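Long-range contacts in 5-cytosine DNA methyltransferase (Entamoeba histolytica, PDB 3QV2), which probably transfers methyl groups from S-adenosyl-L-methionine to carbon 5 of cytosine in DNA or tRNA: residues I39-N44 with K62-I67; W80-P85 with H110-I115; I126-V131 with Y173-R178. One frame throughout, in Å; residues are numbered along the deposited sequence.

Contact 1 of 3, residues I39-N44 with K62-I67; sequences IPFDIN and KNLDSI. With SAH (S-adenosyl-L-homocysteine), chain B; SO4 (sulfate ion), chain C.
With CG of F41 anti to its carbonyl carbon (chi1 -79°) and the side-chain stem CG1 of I67 anti to its backbone N (chi1 -172°), the two side chains cross at about a right angle, F41 CE1 lying 3.6 Å from I67 CD1. L64 adds a second apolar contact nearer the ring's base, L64 CD1 resting 3.7 Å from F41 CB, while K62 O faces the ring edge close to its plane. The loop 62-67 is thus fastened beside strand 36-41, an outer strand of the Rossmann-like methyltransferase sheet, and the two segments contribute much of the wall around the nucleoside of S-adenosyl-L-homocysteine (SAH). D42, which follows F41, takes the ribose in a two-oxygen grip: SAH O2' donates to D42 OD1 (2.7 Å) and SAH O3' to D42 OD2 (3.0 Å). An acidic residue at the end of the second strand region is a hallmark of class I methyltransferases. D42 OD1 also receives N44 N in an Asx turn, and G19 N binds D42 OD2, so both carboxylate oxygens are held by backbone as well as ligand. The adenine lies between I43, whose CG2 is 3.6 Å from SAH N1, and L64, whose CD2 approaches SAH C2. The loop reads its polar edge. L64 N donates to SAH N1 at 3.3 Å. SAH N6 gives a hydrogen to N63 OD1 at 2.9 Å. That same OD1 accepts D65 N on an in-plane lone pair, a second Asx turn that fixes the amide for the adenine.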
loop_
_atom_site.group_PDB
_atom_site.type_symbol
_atom_site.label_atom_id
_atom_site.label_comp_id
_atom_site.label_asym_id
_atom_site.label_seq_id
_atom_site.Cartn_x
_atom_site.Cartn_y
_atom_site.Cartn_z
ATOM N N ILE A 39 -8.485 -10.717 -10.391
ATOM C CA ILE A 39 -7.828 -10.597 -11.690
ATOM C C ILE A 39 -6.921 -9.372 -11.693
ATOM O O ILE A 39 -7.376 -8.253 -11.933
ATOM C CB ILE A 39 -8.836 -10.487 -12.851
ATOM C CG1 ILE A 39 -9.642 -11.782 -12.989
ATOM C CG2 ILE A 39 -8.113 -10.195 -14.153
ATOM C CD1 ILE A 39 -10.733 -11.947 -11.953
ATOM N N PRO A 40 -5.628 -9.585 -11.419
ATOM C CA PRO A 40 -4.631 -8.520 -11.277
ATOM C C PRO A 40 -4.144 -7.965 -12.613
ATOM O O PRO A 40 -3.895 -8.729 -13.546
ATOM C CB PRO A 40 -3.481 -9.227 -10.558
ATOM C CG PRO A 40 -3.584 -10.639 -11.007
ATOM C CD PRO A 40 -5.051 -10.918 -11.174
ATOM N N PHE A 41 -4.017 -6.644 -12.692
ATOM C CA PHE A 41 -3.450 -5.978 -13.860
ATOM C C PHE A 41 -2.260 -5.123 -13.440
ATOM O O PHE A 41 -2.382 -4.269 -12.560
ATOM C CB PHE A 41 -4.495 -5.088 -14.541
ATOM C CG PHE A 41 -5.469 -5.837 -15.407
ATOM C CD1 PHE A 41 -5.321 -5.853 -16.785
ATOM C CD2 PHE A 41 -6.539 -6.512 -14.847
ATOM C CE1 PHE A 41 -6.218 -6.535 -17.585
ATOM C CE2 PHE A 41 -7.438 -7.197 -15.641
ATOM C CZ PHE A 41 -7.278 -7.208 -17.012
ATOM N N ASP A 42 -1.111 -5.352 -14.067
ATOM C CA ASP A 42 0.075 -4.547 -13.804
ATOM C C ASP A 42 1.155 -4.832 -14.845
ATOM O O ASP A 42 1.309 -5.966 -15.297
ATOM C CB ASP A 42 0.603 -4.802 -12.389
ATOM C CG ASP A 42 1.497 -3.682 -11.888
ATOM O OD1 ASP A 42 2.408 -3.268 -12.632
ATOM O OD2 ASP A 42 1.279 -3.210 -10.752
ATOM N N ILE A 43 1.893 -3.794 -15.225
ATOM C CA ILE A 43 2.908 -3.911 -16.266
ATOM C C ILE A 43 4.311 -4.110 -15.698
ATOM O O ILE A 43 5.262 -4.340 -16.446
ATOM C CB ILE A 43 2.912 -2.672 -17.178
ATOM C CG1 ILE A 43 3.245 -1.419 -16.367
ATOM C CG2 ILE A 43 1.568 -2.519 -17.868
ATOM C CD1 ILE A 43 3.253 -0.143 -17.184
ATOM N N ASN A 44 4.436 -4.019 -14.378
ATOM C CA ASN A 44 5.729 -4.181 -13.721
ATOM C C ASN A 44 6.119 -5.653 -13.606
ATOM O O ASN A 44 5.550 -6.396 -12.804
ATOM C CB ASN A 44 5.709 -3.524 -12.338
ATOM C CG ASN A 44 7.094 -3.382 -11.739
ATOM O OD1 ASN A 44 7.625 -4.321 -11.148
ATOM N ND2 ASN A 44 7.686 -2.202 -11.888
ATOM N N LYS A 62 -1.782 -6.081 -19.865
ATOM C CA LYS A 62 -2.438 -5.129 -20.752
ATOM C C LYS A 62 -2.392 -3.732 -20.141
ATOM O O LYS A 62 -2.859 -3.523 -19.022
ATOM C CB LYS A 62 -3.886 -5.550 -21.012
ATOM C CG LYS A 62 -4.637 -4.643 -21.971
ATOM C CD LYS A 62 -3.966 -4.606 -23.334
ATOM C CE LYS A 62 -4.713 -3.696 -24.298
ATOM N NZ LYS A 62 -4.124 -3.720 -25.667
ATOM N N ASN A 63 -1.825 -2.779 -20.876
ATOM C CA ASN A 63 -1.663 -1.421 -20.363
ATOM C C ASN A 63 -3.003 -0.760 -20.052
ATOM O O ASN A 63 -3.897 -0.722 -20.896
ATOM C CB ASN A 63 -0.868 -0.561 -21.348
ATOM C CG ASN A 63 -0.227 0.643 -20.685
ATOM O OD1 ASN A 63 -0.909 1.594 -20.306
ATOM N ND2 ASN A 63 1.093 0.608 -20.545
ATOM N N LEU A 64 -3.131 -0.240 -18.835
ATOM C CA LEU A 64 -4.388 0.332 -18.365
ATOM C C LEU A 64 -4.690 1.692 -18.987
ATOM O O LEU A 64 -5.768 2.252 -18.777
ATOM C CB LEU A 64 -4.395 0.435 -16.837
ATOM C CG LEU A 64 -4.833 -0.811 -16.061
ATOM C CD1 LEU A 64 -4.296 -2.076 -16.701
ATOM C CD2 LEU A 64 -4.406 -0.725 -14.603
ATOM N N ASP A 65 -3.743 2.218 -19.755
ATOM C CA ASP A 65 -3.947 3.488 -20.444
ATOM C C ASP A 65 -4.967 3.358 -21.569
ATOM O O ASP A 65 -5.676 4.312 -21.886
ATOM C CB ASP A 65 -2.629 4.017 -21.019
ATOM C CG ASP A 65 -1.659 4.465 -19.945
ATOM O OD1 ASP A 65 -2.092 4.656 -18.790
ATOM O OD2 ASP A 65 -0.464 4.638 -20.263
ATOM N N SER A 66 -5.041 2.173 -22.169
ATOM C CA SER A 66 -5.836 1.990 -23.378
ATOM C C SER A 66 -6.705 0.735 -23.374
ATOM O O SER A 66 -7.337 0.419 -24.382
ATOM C CB SER A 66 -4.919 1.961 -24.603
ATOM O OG SER A 66 -4.030 0.856 -24.544
ATOM N N ILE A 67 -6.740 0.019 -22.254
ATOM C CA ILE A 67 -7.524 -1.213 -22.181
ATOM C C ILE A 67 -8.989 -0.962 -22.549
ATOM O O ILE A 67 -9.599 0.006 -22.093
ATOM C CB ILE A 67 -7.426 -1.887 -20.796
ATOM C CG1 ILE A 67 -8.098 -3.263 -20.826
ATOM C CG2 ILE A 67 -8.042 -1.002 -19.725
ATOM C CD1 ILE A 67 -7.890 -4.080 -19.569
HETATM N N SAH B . -0.888 -1.596 -4.198
HETATM C CA SAH B . 0.080 -2.441 -4.869
HETATM C CB SAH B . 1.086 -1.604 -5.648
HETATM C CG SAH B . 0.661 -0.254 -6.172
HETATM S SD SAH B . 1.911 0.740 -7.011
HETATM C C SAH B . 0.765 -3.318 -3.851
HETATM O O SAH B . 1.939 -3.734 -4.070
HETATM O OXT SAH B . 0.157 -3.644 -2.775
HETATM C "C5'" SAH B . 1.322 1.178 -8.632
HETATM C "C4'" SAH B . 1.404 0.160 -9.708
HETATM O "O4'" SAH B . 0.667 0.605 -10.792
HETATM C "C3'" SAH B . 2.793 0.023 -10.152
HETATM O "O3'" SAH B . 3.276 -1.228 -9.798
HETATM C "C2'" SAH B . 2.799 0.169 -11.585
HETATM O "O2'" SAH B . 3.492 -0.880 -12.165
HETATM C "C1'" SAH B . 1.386 0.128 -11.972
HETATM N N9 SAH B . 1.144 0.875 -13.174
HETATM C C8 SAH B . 1.524 2.113 -13.518
HETATM N N7 SAH B . 1.042 2.351 -14.749
HETATM C C5 SAH B . 0.365 1.254 -15.168
HETATM C C6 SAH B . -0.326 0.944 -16.341
HETATM N N6 SAH B . -0.417 1.899 -17.418
HETATM N N1 SAH B . -0.901 -0.268 -16.441
HETATM C C2 SAH B . -0.828 -1.171 -15.454
HETATM N N3 SAH B . -0.172 -0.895 -14.322
HETATM C C4 SAH B . 0.428 0.298 -14.156
HETATM S S SO4 C . -7.061 -4.030 -27.985
HETATM O O1 SO4 C . -5.703 -3.505 -28.112
HETATM O O2 SO4 C . -7.889 -3.050 -27.290
HETATM O O3 SO4 C . -7.617 -4.285 -29.313
HETATM O O4 SO4 C . -7.027 -5.273 -27.218
#

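Contact 2 of 3, residues W80-P85 with H110-I115; sequences WFMSPP and HLYRDI. With SAH (S-adenosyl-L-homocysteine), chain B.
The hydroxyl of Y112 is buried against a thioether and has no polar partner in the model: Y112 OH lies 3.3 Å from M82 SD. The sulfur stands 4.9 Å from the centroid of the tyrosine ring and 77° off its normal, a Met-aromatic contact at the ring edge, close to its plane. M82 starts with CG between its backbone N and carbonyl carbon (chi1 69°), runs extended, and then bends at the last torsion. The bend carries M82 CE toward L111, where it meets L111 CD1 tip to tip at 3.7 Å. W80, two residues earlier on the same side of strand 79-82, makes the other large part of the contact. The edge of its six-membered ring points at a face of Y112 in a T-shaped pair, with centroids 5.8 Å apart and planes at 74°; W80 CZ3 is the atom above that face, displaced toward the rim. The same benzo edge also meets the helix, L111 O lying in the ring plane 3.6 Å from W80 CH2 and I115 CG2 4.1 Å from W80 CZ2. Helix 106-115 packs on one face of the central sheet, running roughly antiparallel to the strand, as in the alpha/beta/alpha Rossmann-like fold. F16 from the neighbouring strand 11-16 touches W80, M82 and L111, and helix 138-149 covers Y112. Beyond the strand, S83 OG accepts the amino N of S-adenosyl-L-homocysteine, while P85 CG abuts its adenine. Between these segments the attraction comes mainly from apolar, aromatic and sulfur contacts, and burying the Y112 hydroxyl without a partner probably costs some of that gain.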
loop_
_atom_site.group_PDB
_atom_site.type_symbol
_atom_site.label_atom_id
_atom_site.label_comp_id
_atom_site.label_asym_id
_atom_site.label_seq_id
_atom_site.Cartn_x
_atom_site.Cartn_y
_atom_site.Cartn_z
ATOM N N TRP A 80 -13.931 -3.334 -7.932
ATOM C CA TRP A 80 -12.690 -2.704 -8.361
ATOM C C TRP A 80 -11.799 -2.379 -7.169
ATOM O O TRP A 80 -12.173 -1.591 -6.302
ATOM C CB TRP A 80 -12.977 -1.414 -9.131
ATOM C CG TRP A 80 -13.413 -1.608 -10.550
ATOM C CD1 TRP A 80 -13.825 -2.772 -11.135
ATOM C CD2 TRP A 80 -13.474 -0.605 -11.567
ATOM N NE1 TRP A 80 -14.143 -2.551 -12.454
ATOM C CE2 TRP A 80 -13.933 -1.222 -12.746
ATOM C CE3 TRP A 80 -13.182 0.765 -11.598
ATOM C CZ2 TRP A 80 -14.110 -0.530 -13.939
ATOM C CZ3 TRP A 80 -13.358 1.456 -12.784
ATOM C CH2 TRP A 80 -13.817 0.808 -13.937
ATOM N N PHE A 81 -10.623 -2.998 -7.127
ATOM C CA PHE A 81 -9.590 -2.620 -6.168
ATOM C C PHE A 81 -8.464 -1.936 -6.925
ATOM O O PHE A 81 -8.057 -2.401 -7.991
ATOM C CB PHE A 81 -9.047 -3.842 -5.426
ATOM C CG PHE A 81 -9.992 -4.405 -4.406
ATOM C CD1 PHE A 81 -11.188 -3.771 -4.124
ATOM C CD2 PHE A 81 -9.679 -5.567 -3.720
ATOM C CE1 PHE A 81 -12.056 -4.286 -3.184
ATOM C CE2 PHE A 81 -10.544 -6.088 -2.777
ATOM C CZ PHE A 81 -11.734 -5.445 -2.510
ATOM N N MET A 82 -7.956 -0.835 -6.382
ATOM C CA MET A 82 -6.901 -0.101 -7.067
ATOM C C MET A 82 -6.135 0.871 -6.177
ATOM O O MET A 82 -6.708 1.543 -5.317
ATOM C CB MET A 82 -7.475 0.662 -8.261
ATOM C CG MET A 82 -8.376 1.823 -7.874
ATOM S SD MET A 82 -8.880 2.805 -9.299
ATOM C CE MET A 82 -9.679 1.559 -10.302
ATOM N N SER A 83 -4.829 0.934 -6.400
ATOM C CA SER A 83 -3.991 1.973 -5.824
ATOM C C SER A 83 -3.130 2.558 -6.936
ATOM O O SER A 83 -2.003 2.115 -7.162
ATOM C CB SER A 83 -3.125 1.417 -4.694
ATOM O OG SER A 83 -2.368 0.307 -5.134
ATOM N N PRO A 84 -3.676 3.551 -7.652
ATOM C CA PRO A 84 -3.044 4.156 -8.829
ATOM C C PRO A 84 -1.679 4.747 -8.506
ATOM O O PRO A 84 -1.417 5.063 -7.346
ATOM C CB PRO A 84 -4.019 5.276 -9.209
ATOM C CG PRO A 84 -5.331 4.854 -8.630
ATOM C CD PRO A 84 -4.984 4.160 -7.351
ATOM N N PRO A 85 -0.815 4.893 -9.523
ATOM C CA PRO A 85 0.484 5.541 -9.330
ATOM C C PRO A 85 0.316 6.852 -8.569
ATOM O O PRO A 85 -0.592 7.624 -8.876
ATOM C CB PRO A 85 0.949 5.806 -10.762
ATOM C CG PRO A 85 0.317 4.716 -11.558
ATOM C CD PRO A 85 -1.024 4.473 -10.919
ATOM N N HIS A 110 -8.516 6.992 -17.444
ATOM C CA HIS A 110 -9.094 6.145 -18.476
ATOM C C HIS A 110 -10.186 5.248 -17.905
ATOM O O HIS A 110 -11.275 5.143 -18.469
ATOM C CB HIS A 110 -8.003 5.289 -19.122
ATOM C CG HIS A 110 -8.526 4.275 -20.091
ATOM N ND1 HIS A 110 -9.282 4.617 -21.191
ATOM C CD2 HIS A 110 -8.403 2.927 -20.123
ATOM C CE1 HIS A 110 -9.601 3.524 -21.862
ATOM N NE2 HIS A 110 -9.080 2.484 -21.234
ATOM N N LEU A 111 -9.888 4.606 -16.781
ATOM C CA LEU A 111 -10.823 3.675 -16.159
ATOM C C LEU A 111 -12.155 4.327 -15.797
ATOM O O LEU A 111 -13.214 3.725 -15.971
ATOM C CB LEU A 111 -10.203 3.033 -14.916
ATOM C CG LEU A 111 -8.968 2.163 -15.152
ATOM C CD1 LEU A 111 -8.458 1.576 -13.843
ATOM C CD2 LEU A 111 -9.274 1.058 -16.152
ATOM N N TYR A 112 -12.102 5.556 -15.293
ATOM C CA TYR A 112 -13.311 6.238 -14.838
ATOM C C TYR A 112 -13.996 7.055 -15.934
ATOM O O TYR A 112 -15.221 7.170 -15.954
ATOM C CB TYR A 112 -13.017 7.100 -13.606
ATOM C CG TYR A 112 -12.714 6.288 -12.366
ATOM C CD1 TYR A 112 -13.739 5.805 -11.564
ATOM C CD2 TYR A 112 -11.404 5.998 -12.001
ATOM C CE1 TYR A 112 -13.470 5.057 -10.433
ATOM C CE2 TYR A 112 -11.127 5.250 -10.869
ATOM C CZ TYR A 112 -12.166 4.783 -10.089
ATOM O OH TYR A 112 -11.903 4.038 -8.961
ATOM N N ARG A 113 -13.209 7.617 -16.846
ATOM C CA ARG A 113 -13.765 8.377 -17.964
ATOM C C ARG A 113 -14.356 7.455 -19.024
ATOM O O ARG A 113 -15.489 7.645 -19.465
ATOM C CB ARG A 113 -12.690 9.241 -18.626
ATOM C CG ARG A 113 -12.261 10.467 -17.842
ATOM C CD ARG A 113 -11.124 11.167 -18.572
ATOM N NE ARG A 113 -10.732 12.423 -17.938
ATOM C CZ ARG A 113 -9.657 13.122 -18.282
ATOM N NH1 ARG A 113 -8.862 12.683 -19.250
ATOM N NH2 ARG A 113 -9.369 14.256 -17.658
ATOM N N ASP A 114 -13.577 6.457 -19.426
ATOM C CA ASP A 114 -13.887 5.684 -20.621
ATOM C C ASP A 114 -14.545 4.329 -20.360
ATOM O O ASP A 114 -15.196 3.776 -21.244
ATOM C CB ASP A 114 -12.619 5.496 -21.459
ATOM C CG ASP A 114 -11.918 6.808 -21.753
ATOM O OD1 ASP A 114 -12.612 7.836 -21.888
ATOM O OD2 ASP A 114 -10.672 6.814 -21.845
ATOM N N ILE A 115 -14.381 3.795 -19.155
ATOM C CA ILE A 115 -14.891 2.461 -18.850
ATOM C C ILE A 115 -16.151 2.469 -17.988
ATOM O O ILE A 115 -17.226 2.070 -18.438
ATOM C CB ILE A 115 -13.826 1.592 -18.152
ATOM C CG1 ILE A 115 -12.526 1.590 -18.957
ATOM C CG2 ILE A 115 -14.346 0.177 -17.947
ATOM C CD1 ILE A 115 -12.676 1.032 -20.353
HETATM N N SAH B . -0.888 -1.596 -4.198
HETATM C CA SAH B . 0.080 -2.441 -4.869
HETATM C CB SAH B . 1.086 -1.604 -5.648
HETATM C CG SAH B . 0.661 -0.254 -6.172
HETATM S SD SAH B . 1.911 0.740 -7.011
HETATM C C SAH B . 0.765 -3.318 -3.851
HETATM O O SAH B . 1.939 -3.734 -4.070
HETATM O OXT SAH B . 0.157 -3.644 -2.775
HETATM C "C5'" SAH B . 1.322 1.178 -8.632
HETATM C "C4'" SAH B . 1.404 0.160 -9.708
HETATM O "O4'" SAH B . 0.667 0.605 -10.792
HETATM C "C3'" SAH B . 2.793 0.023 -10.152
HETATM O "O3'" SAH B . 3.276 -1.228 -9.798
HETATM C "C2'" SAH B . 2.799 0.169 -11.585
HETATM O "O2'" SAH B . 3.492 -0.880 -12.165
HETATM C "C1'" SAH B . 1.386 0.128 -11.972
HETATM N N9 SAH B . 1.144 0.875 -13.174
HETATM C C8 SAH B . 1.524 2.113 -13.518
HETATM N N7 SAH B . 1.042 2.351 -14.749
HETATM C C5 SAH B . 0.365 1.254 -15.168
HETATM C C6 SAH B . -0.326 0.944 -16.341
HETATM N N6 SAH B . -0.417 1.899 -17.418
HETATM N N1 SAH B . -0.901 -0.268 -16.441
HETATM C C2 SAH B . -0.828 -1.171 -15.454
HETATM N N3 SAH B . -0.172 -0.895 -14.322
HETATM C C4 SAH B . 0.428 0.298 -14.156
#

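Contact 3 of 3, residues I126-V131 with Y173-R178; sequences IFIENV and YYVMAR
I128 and V175 lie side by side at the apolar centre, pointing the same way with their CB atoms 3.8 Å apart, and I126 continues this face beside A177. On the other face, F127 has CG anti to its backbone N (chi1 -171°), a turn that lays the ring over V175 O. From there F127 CD1 packs 3.9 Å from M176 CG, and F127 CZ reaches Y174 CD1 at 3.7 Å. Y174 is shared, because E129 runs alongside it and bends at chi2 (-82°), which brings E129 CG within 3.4 Å of Y174 CE1. Helix 311-321 covers F127 and Y174. Farther out the groups turn polar: a water donates to Y174 OH at 2.7 Å and only weakly to E129 OE2, while on the I128 face Y173 sends its hydroxyl to D156. Six backbone hydrogen bonds join the strands, two each in the pairs I126-A177, I128-V175 and N130-Y173, with V175 N to I128 O at 2.9 Å. Strand 172-178 is the antiparallel strand of the mixed sheet, placed between 125-130 and 153-159, as in class I methyltransferases. At the end of strand 125-130, N130 OD1 accepts V131 N, and the N130 side chain touches C86, the predicted catalytic cysteine; E129-N130-V131 is the ENV motif of C5-cytosine methyltransferases, consistent with a place at the active site.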
loop_
_atom_site.group_PDB
_atom_site.type_symbol
_atom_site.label_atom_id
_atom_site.label_comp_id
_atom_site.label_asym_id
_atom_site.label_seq_id
_atom_site.Cartn_x
_atom_site.Cartn_y
_atom_site.Cartn_z
ATOM N N ILE A 126 -16.089 -0.281 -4.948
ATOM C CA ILE A 126 -14.810 0.241 -5.413
ATOM C C ILE A 126 -13.963 0.694 -4.232
ATOM O O ILE A 126 -14.453 1.372 -3.328
ATOM C CB ILE A 126 -14.989 1.434 -6.364
ATOM C CG1 ILE A 126 -15.888 1.060 -7.542
ATOM C CG2 ILE A 126 -13.635 1.928 -6.858
ATOM C CD1 ILE A 126 -16.070 2.182 -8.536
ATOM N N PHE A 127 -12.690 0.318 -4.245
ATOM C CA PHE A 127 -11.764 0.738 -3.202
ATOM C C PHE A 127 -10.512 1.349 -3.820
ATOM O O PHE A 127 -9.833 0.714 -4.627
ATOM C CB PHE A 127 -11.391 -0.442 -2.303
ATOM C CG PHE A 127 -10.603 -0.050 -1.086
ATOM C CD1 PHE A 127 -11.233 0.145 0.131
ATOM C CD2 PHE A 127 -9.232 0.129 -1.160
ATOM C CE1 PHE A 127 -10.512 0.508 1.253
ATOM C CE2 PHE A 127 -8.505 0.492 -0.044
ATOM C CZ PHE A 127 -9.146 0.682 1.165
ATOM N N ILE A 128 -10.217 2.587 -3.443
ATOM C CA ILE A 128 -9.042 3.277 -3.955
ATOM C C ILE A 128 -8.077 3.616 -2.828
ATOM O O ILE A 128 -8.492 4.031 -1.747
ATOM C CB ILE A 128 -9.423 4.575 -4.689
ATOM C CG1 ILE A 128 -10.591 4.326 -5.643
ATOM C CG2 ILE A 128 -8.222 5.136 -5.437
ATOM C CD1 ILE A 128 -11.065 5.568 -6.368
ATOM N N GLU A 129 -6.787 3.433 -3.085
ATOM C CA GLU A 129 -5.761 3.772 -2.108
ATOM C C GLU A 129 -4.701 4.651 -2.759
ATOM O O GLU A 129 -4.276 4.393 -3.885
ATOM C CB GLU A 129 -5.133 2.502 -1.526
ATOM C CG GLU A 129 -4.173 2.740 -0.366
ATOM C CD GLU A 129 -2.783 3.144 -0.819
ATOM O OE1 GLU A 129 -2.478 2.987 -2.021
ATOM O OE2 GLU A 129 -1.994 3.614 0.026
ATOM N N ASN A 130 -4.283 5.693 -2.050
ATOM C CA ASN A 130 -3.282 6.616 -2.573
ATOM C C ASN A 130 -2.684 7.478 -1.467
ATOM O O ASN A 130 -2.933 7.244 -0.284
ATOM C CB ASN A 130 -3.890 7.504 -3.661
ATOM C CG ASN A 130 -2.922 7.786 -4.795
ATOM O OD1 ASN A 130 -2.133 8.730 -4.737
ATOM N ND2 ASN A 130 -2.979 6.965 -5.836
ATOM N N VAL A 131 -1.892 8.471 -1.858
ATOM C CA VAL A 131 -1.309 9.407 -0.904
ATOM C C VAL A 131 -2.301 10.520 -0.574
ATOM O O VAL A 131 -3.188 10.818 -1.375
ATOM C CB VAL A 131 0.003 10.016 -1.441
ATOM C CG1 VAL A 131 1.074 8.944 -1.552
ATOM C CG2 VAL A 131 -0.231 10.679 -2.787
ATOM N N TYR A 173 -4.469 7.934 1.918
ATOM C CA TYR A 173 -5.836 8.330 1.622
ATOM C C TYR A 173 -6.603 7.138 1.067
ATOM O O TYR A 173 -6.098 6.410 0.211
ATOM C CB TYR A 173 -5.836 9.487 0.623
ATOM C CG TYR A 173 -7.207 9.990 0.230
ATOM C CD1 TYR A 173 -8.125 10.389 1.191
ATOM C CD2 TYR A 173 -7.571 10.088 -1.104
ATOM C CE1 TYR A 173 -9.377 10.857 0.832
ATOM C CE2 TYR A 173 -8.817 10.556 -1.474
ATOM C CZ TYR A 173 -9.715 10.939 -0.502
ATOM O OH TYR A 173 -10.956 11.406 -0.865
ATOM N N TYR A 174 -7.821 6.937 1.563
ATOM C CA TYR A 174 -8.630 5.790 1.165
ATOM C C TYR A 174 -10.026 6.196 0.706
ATOM O O TYR A 174 -10.728 6.930 1.399
ATOM C CB TYR A 174 -8.745 4.796 2.321
ATOM C CG TYR A 174 -7.416 4.303 2.846
ATOM C CD1 TYR A 174 -6.766 3.234 2.249
ATOM C CD2 TYR A 174 -6.813 4.906 3.943
ATOM C CE1 TYR A 174 -5.553 2.778 2.725
ATOM C CE2 TYR A 174 -5.598 4.458 4.428
ATOM C CZ TYR A 174 -4.974 3.391 3.814
ATOM O OH TYR A 174 -3.767 2.937 4.286
ATOM N N VAL A 175 -10.427 5.705 -0.463
ATOM C CA VAL A 175 -11.754 5.987 -0.992
ATOM C C VAL A 175 -12.596 4.717 -1.039
ATOM O O VAL A 175 -12.174 3.700 -1.586
ATOM C CB VAL A 175 -11.686 6.595 -2.405
ATOM C CG1 VAL A 175 -13.086 6.856 -2.932
ATOM C CG2 VAL A 175 -10.872 7.878 -2.391
ATOM N N MET A 176 -13.787 4.785 -0.454
ATOM C CA MET A 176 -14.707 3.656 -0.441
ATOM C C MET A 176 -16.009 4.023 -1.139
ATOM O O MET A 176 -16.805 4.805 -0.620
ATOM C CB MET A 176 -14.980 3.211 0.995
ATOM C CG MET A 176 -13.774 2.606 1.690
ATOM S SD MET A 176 -13.813 2.855 3.474
ATOM C CE MET A 176 -13.547 4.624 3.562
ATOM N N ALA A 177 -16.217 3.457 -2.323
ATOM C CA ALA A 177 -17.392 3.773 -3.123
ATOM C C ALA A 177 -18.223 2.529 -3.407
ATOM O O ALA A 177 -17.683 1.451 -3.643
ATOM C CB ALA A 177 -16.979 4.445 -4.423
ATOM N N ARG A 178 -19.542 2.690 -3.378
ATOM C CA ARG A 178 -20.453 1.592 -3.670
ATOM C C ARG A 178 -21.833 2.129 -4.040
ATOM O O ARG A 178 -22.120 3.310 -3.850
ATOM C CB ARG A 178 -20.546 0.634 -2.481
ATOM C CG ARG A 178 -21.273 1.197 -1.276
ATOM C CD ARG A 178 -21.101 0.302 -0.064
ATOM N NE ARG A 178 -22.122 0.549 0.949
ATOM C CZ ARG A 178 -22.111 0.015 2.165
ATOM N NH1 ARG A 178 -21.123 -0.793 2.520
ATOM N NH2 ARG A 178 -23.082 0.290 3.025
HETATM O O HOH W 1 -1.924 1.552 2.803
#

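The three contacts follow one another along the chain and all reach the same six-stranded mixed sheet. Contact 1 sits at its outer strand 36-41, contact 2 on strand 79-82, and contact 3 on strands 125-130 and 172-178. The centres of contacts 1 and 2 are about 10 Å apart, those of contacts 2 and 3 about 11 Å, and those of contacts 1 and 3, which do not touch, about 19 Å. H110 NE2 probably bonds to I67 O, tying contact 1 to helix 106-115, while W80 O and M82 O probably accept from F127 N and E129 N. Both contacts 1 and 2 touch S-adenosyl-L-homocysteine; contact 3 carries the sheet on to strand 172-178 and brings N130 beside the predicted catalytic cysteine.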